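Local coordinates for response regulator receiver protein (PDB 2ZAY) that probably acts in two-component signalling, its receiver domain taking a phosphoryl group from a partner histidine kinase to switch the longer protein to which it belongs, at residues A[34-39]-A[45-50]; A[40-45]-A[63-68]. All coordinates share one frame; numbering follows the deposited sequence.

Contact 1. Residues A[34-39]-A[45-50]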
loop_
_atom_site.group_PDB
_atom_site.type_symbol
_atom_site.label_atom_id
_atom_site.label_comp_id
_atom_site.label_asym_id
_atom_site.label_seq_id
_atom_site.Cartn_x
_atom_site.Cartn_y
_atom_site.Cartn_z
ATOM N N ASP A 34 6.799 8.124 -7.639
ATOM C CA ASP A 34 6.126 7.818 -8.897
ATOM C C ASP A 34 4.949 6.934 -8.485
ATOM O O ASP A 34 5.127 5.742 -8.235
ATOM C CB ASP A 34 7.069 7.043 -9.819
ATOM C CG ASP A 34 6.495 6.842 -11.208
ATOM O OD1 ASP A 34 5.291 7.121 -11.415
ATOM O OD2 ASP A 34 7.254 6.397 -12.093
ATOM N N ILE A 35 3.758 7.520 -8.408
ATOM C CA ILE A 35 2.577 6.782 -7.971
ATOM C C ILE A 35 1.820 6.003 -9.046
ATOM O O ILE A 35 1.370 6.555 -10.052
ATOM C CB ILE A 35 1.569 7.717 -7.270
ATOM C CG1 ILE A 35 2.257 8.468 -6.130
ATOM C CG2 ILE A 35 0.393 6.912 -6.744
ATOM C CD1 ILE A 35 2.831 7.573 -5.045
ATOM N N ILE A 36 1.685 4.706 -8.805
ATOM C CA ILE A 36 0.974 3.808 -9.697
ATOM C C ILE A 36 -0.342 3.547 -8.972
ATOM O O ILE A 36 -0.346 2.994 -7.873
ATOM C CB ILE A 36 1.771 2.488 -9.882
ATOM C CG1 ILE A 36 3.117 2.798 -10.559
ATOM C CG2 ILE A 36 0.959 1.488 -10.700
ATOM C CD1 ILE A 36 4.099 1.637 -10.550
ATOM N N GLN A 37 -1.454 3.954 -9.578
ATOM C CA GLN A 37 -2.767 3.800 -8.946
ATOM C C GLN A 37 -3.636 2.665 -9.465
ATOM O O GLN A 37 -3.902 2.582 -10.657
ATOM C CB GLN A 37 -3.564 5.097 -9.081
ATOM C CG GLN A 37 -2.880 6.326 -8.533
ATOM C CD GLN A 37 -3.774 7.546 -8.603
ATOM O OE1 GLN A 37 -4.894 7.533 -8.097
ATOM N NE2 GLN A 37 -3.283 8.611 -9.228
ATOM N N CYS A 38 -4.096 1.810 -8.552
ATOM C CA CYS A 38 -4.968 0.694 -8.897
ATOM C C CYS A 38 -6.263 0.802 -8.089
ATOM O O CYS A 38 -6.239 1.077 -6.884
ATOM C CB CYS A 38 -4.273 -0.635 -8.606
ATOM S SG CYS A 38 -2.820 -0.923 -9.650
ATOM N N GLY A 39 -7.391 0.582 -8.761
ATOM C CA GLY A 39 -8.683 0.682 -8.107
ATOM C C GLY A 39 -9.152 -0.552 -7.363
ATOM O O GLY A 39 -10.112 -0.478 -6.596
ATOM N N VAL A 45 -2.374 -7.032 -8.735
ATOM C CA VAL A 45 -1.383 -8.107 -8.806
ATOM C C VAL A 45 -0.584 -8.140 -10.112
ATOM O O VAL A 45 0.646 -8.079 -10.095
ATOM C CB VAL A 45 -2.034 -9.491 -8.561
ATOM C CG1 VAL A 45 -0.986 -10.584 -8.684
ATOM C CG2 VAL A 45 -2.670 -9.527 -7.169
ATOM N N PRO A 46 -1.266 -8.253 -11.262
ATOM C CA PRO A 46 -0.528 -8.283 -12.532
ATOM C C PRO A 46 0.280 -6.996 -12.730
ATOM O O PRO A 46 1.395 -7.019 -13.256
ATOM C CB PRO A 46 -1.639 -8.428 -13.575
ATOM C CG PRO A 46 -2.710 -9.185 -12.815
ATOM C CD PRO A 46 -2.706 -8.470 -11.486
ATOM N N VAL A 47 -0.293 -5.869 -12.322
ATOM C CA VAL A 47 0.404 -4.593 -12.452
ATOM C C VAL A 47 1.669 -4.602 -11.592
ATOM O O VAL A 47 2.724 -4.141 -12.025
ATOM C CB VAL A 47 -0.490 -3.408 -12.030
ATOM C CG1 VAL A 47 0.326 -2.120 -11.989
ATOM C CG2 VAL A 47 -1.637 -3.246 -13.023
ATOM N N ALA A 48 1.572 -5.137 -10.379
ATOM C CA ALA A 48 2.741 -5.182 -9.503
ATOM C C ALA A 48 3.842 -6.035 -10.112
ATOM O O ALA A 48 5.013 -5.661 -10.102
ATOM C CB ALA A 48 2.355 -5.731 -8.136
ATOM N N VAL A 49 3.459 -7.188 -10.651
ATOM C CA VAL A 49 4.421 -8.100 -11.251
ATOM C C VAL A 49 5.178 -7.471 -12.418
ATOM O O VAL A 49 6.363 -7.737 -12.597
ATOM C CB VAL A 49 3.718 -9.407 -11.717
ATOM C CG1 VAL A 49 4.671 -10.259 -12.545
ATOM C CG2 VAL A 49 3.248 -10.193 -10.489
ATOM N N LYS A 50 4.518 -6.619 -13.197
ATOM C CA LYS A 50 5.201 -6.008 -14.330
ATOM C C LYS A 50 5.813 -4.633 -14.086
ATOM O O LYS A 50 6.693 -4.218 -14.836
ATOM C CB LYS A 50 4.273 -5.950 -15.551
ATOM C CG LYS A 50 3.001 -5.159 -15.368
ATOM C CD LYS A 50 2.074 -5.386 -16.561
ATOM C CE LYS A 50 0.775 -4.613 -16.432
ATOM N NZ LYS A 50 -0.097 -4.835 -17.624
#

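Contact 2. Residues A[40-45]-A[63-68]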
loop_
_atom_site.group_PDB
_atom_site.type_symbol
_atom_site.label_atom_id
_atom_site.label_comp_id
_atom_site.label_asym_id
_atom_site.label_seq_id
_atom_site.Cartn_x
_atom_site.Cartn_y
_atom_site.Cartn_z
ATOM N N ASN A 40 -8.499 -1.687 -7.592
ATOM C CA ASN A 40 -8.867 -2.920 -6.906
ATOM C C ASN A 40 -7.748 -3.957 -6.969
ATOM O O ASN A 40 -6.774 -3.789 -7.699
ATOM C CB ASN A 40 -10.159 -3.501 -7.489
ATOM C CG ASN A 40 -10.034 -3.843 -8.952
ATOM O OD1 ASN A 40 -9.205 -4.665 -9.342
ATOM N ND2 ASN A 40 -10.860 -3.214 -9.772
ATOM N N ALA A 41 -7.899 -5.026 -6.196
ATOM C CA ALA A 41 -6.899 -6.081 -6.126
ATOM C C ALA A 41 -6.726 -6.868 -7.421
ATOM O O ALA A 41 -5.642 -7.379 -7.699
ATOM C CB ALA A 41 -7.237 -7.027 -4.977
ATOM N N ILE A 42 -7.794 -6.968 -8.202
ATOM C CA ILE A 42 -7.766 -7.689 -9.470
ATOM C C ILE A 42 -6.694 -7.176 -10.434
ATOM O O ILE A 42 -5.958 -7.964 -11.019
ATOM C CB ILE A 42 -9.135 -7.613 -10.165
ATOM C CG1 ILE A 42 -10.169 -8.380 -9.336
ATOM C CG2 ILE A 42 -9.036 -8.159 -11.584
ATOM C CD1 ILE A 42 -11.604 -8.062 -9.701
ATOM N N GLU A 43 -6.605 -5.864 -10.612
ATOM C CA GLU A 43 -5.590 -5.326 -11.515
ATOM C C GLU A 43 -4.247 -5.134 -10.809
ATOM O O GLU A 43 -3.195 -5.201 -11.442
ATOM C CB GLU A 43 -6.035 -3.991 -12.125
ATOM C CG GLU A 43 -6.359 -2.893 -11.125
ATOM C CD GLU A 43 -6.449 -1.519 -11.784
ATOM O OE1 GLU A 43 -7.029 -0.591 -11.176
ATOM O OE2 GLU A 43 -5.928 -1.364 -12.909
ATOM N N ALA A 44 -4.292 -4.917 -9.497
ATOM C CA ALA A 44 -3.082 -4.691 -8.705
ATOM C C ALA A 44 -1.997 -5.759 -8.818
ATOM O O ALA A 44 -0.822 -5.428 -8.969
ATOM C CB ALA A 44 -3.456 -4.491 -7.231
ATOM N N VAL A 45 -2.374 -7.032 -8.735
ATOM C CA VAL A 45 -1.383 -8.107 -8.806
ATOM C C VAL A 45 -0.584 -8.140 -10.112
ATOM O O VAL A 45 0.646 -8.079 -10.095
ATOM C CB VAL A 45 -2.034 -9.491 -8.561
ATOM C CG1 VAL A 45 -0.986 -10.584 -8.684
ATOM C CG2 VAL A 45 -2.670 -9.527 -7.169
ATOM N N PRO A 63 -14.038 -4.828 -0.994
ATOM C CA PRO A 63 -15.020 -5.866 -1.319
ATOM C C PRO A 63 -14.463 -6.877 -2.312
ATOM O O PRO A 63 -13.619 -6.539 -3.136
ATOM C CB PRO A 63 -16.193 -5.065 -1.885
ATOM C CG PRO A 63 -15.520 -3.888 -2.517
ATOM C CD PRO A 63 -14.489 -3.508 -1.474
ATOM N N LYS A 64 -14.940 -8.116 -2.220
ATOM C CA LYS A 64 -14.502 -9.194 -3.103
ATOM C C LYS A 64 -13.089 -9.644 -2.736
ATOM O O LYS A 64 -12.904 -10.734 -2.190
ATOM C CB LYS A 64 -14.540 -8.740 -4.569
ATOM C CG LYS A 64 -15.894 -8.218 -5.039
ATOM C CD LYS A 64 -16.952 -9.313 -5.041
ATOM C CE LYS A 64 -18.305 -8.769 -5.486
ATOM N NZ LYS A 64 -19.354 -9.828 -5.515
ATOM N N ILE A 65 -12.098 -8.805 -3.033
ATOM C CA ILE A 65 -10.708 -9.120 -2.724
ATOM C C ILE A 65 -10.146 -8.083 -1.751
ATOM O O ILE A 65 -10.065 -6.896 -2.061
ATOM C CB ILE A 65 -9.846 -9.147 -3.992
ATOM C CG1 ILE A 65 -10.532 -9.991 -5.067
ATOM C CG2 ILE A 65 -8.480 -9.745 -3.671
ATOM C CD1 ILE A 65 -9.729 -10.142 -6.346
ATOM N N SER A 66 -9.756 -8.546 -0.570
ATOM C CA SER A 66 -9.242 -7.664 0.472
ATOM C C SER A 66 -7.747 -7.383 0.372
ATOM O O SER A 66 -7.037 -7.976 -0.444
ATOM C CB SER A 66 -9.532 -8.271 1.842
ATOM O OG SER A 66 -8.639 -9.339 2.099
ATOM N N GLY A 67 -7.283 -6.464 1.215
ATOM C CA GLY A 67 -5.870 -6.126 1.247
ATOM C C GLY A 67 -5.077 -7.341 1.696
ATOM O O GLY A 67 -3.946 -7.548 1.257
ATOM N N MET A 68 -5.661 -8.147 2.581
ATOM C CA MET A 68 -4.987 -9.360 3.051
ATOM C C MET A 68 -4.895 -10.381 1.917
ATOM O O MET A 68 -3.921 -11.127 1.825
ATOM C CB MET A 68 -5.727 -9.982 4.242
ATOM C CG MET A 68 -5.554 -9.228 5.553
ATOM S SD MET A 68 -6.302 -10.085 6.980
ATOM C CE MET A 68 -8.038 -9.828 6.618
HETATM O O HOH W 1 -10.248 -5.805 -4.639
#

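Contact 1. Residues A[34-39]-A[45-50]
Val47 of helix 41-51 meets Ile36 and Cys38 of strand 33-38 through a small apolar contact, with no hydrogen bond between the two segments. One branch does all the close touching: CG1 of Val47 lies 3.9 Å from CG2 of Ile36 and 4.1 Å from SG of Cys38, sitting against both strand residues at once. Ile36 and Cys38 are two apart on the strand and therefore face the helix together, whereas Gln37 between them turns to the other face of the sheet. On Ile36 it is the methyl branch CG2 that reaches the valine, and the two side chains run past each other in opposite directions. Val47 has CG1 anti to its backbone N (chi1 172°), which carries this methyl to the strand. In the helix, Val49 N binds Val45 O at 3.0 Å, although Pro46, lacking an N-H, leaves a kink. This is the packing of a beta-alpha unit in the CheY-like receiver fold. Strand 33-38, at one border of the parallel sheet, is hydrogen-bonded to strand 9-14, whose Met12 also touches Cys38, Val47 and Ala48; helix 67-75 flanks the helix through Val45 and Ala48.

Contact 2. Residues A[40-45]-A[63-68]
Ile65 packs against the first turn of helix 41-51, touching Ala41 and Ile42 with different branches. Both carbon contacts are tighter than usual, the one at Ala41 the closer: its CB lies 3.3 Å from CG2 of Ile65. CG2 stands anti to the backbone N of Ile65, while CG1 lies anti to the carbonyl carbon, beside the backbone N (chi1 -48°), and sends CD1 to the next helix residue. There CD1 comes within 3.5 Å of Ile42 CG1, the two side chains crossing at about a right angle. Ala41 is buried, but Ile42 is exposed, so this second half of the contact borders solvent. The polar side is bridged by water: one molecule accepts from Ala41 N at 2.9 Å and donates to Ile65 O at 2.8 Å. Asn40 is the N-cap of the helix, its OD1 accepting from Glu43 N at 3.1 Å with an N-H...O angle of 153°. In this CheY-like receiver fold the contact brings together the start of the helix after the second strand (33-38) and the loop after the third (55-59). That loop leads to helix 67-75, with Ser66 as N-cap; Leu70 of that helix packs on Ala44 and Val45, and Met68 faces helix 94-103.

Overall arrangement
From the N terminus, the chain passes through strand 9-14 and helix 22-31 to strand 33-38, then turns at Gly39 into helix 41-51. Contact 1 closes this short strand-to-helix connection. Contact 2 begins inside that connection, at residues 40-45, and closes a longer loop that runs along the helix and through strand 55-59 to residues 63-68. The segments therefore alternate, so the contacts cross rather than nest, and Val45 belongs to both. Their centres lie about 11 Å apart, joined by Cys38 SG packing 3.9 Å from Ala44 CA. Together they fix helix 41-51 between an outer strand of the sheet and the loop ahead of helix 67-75.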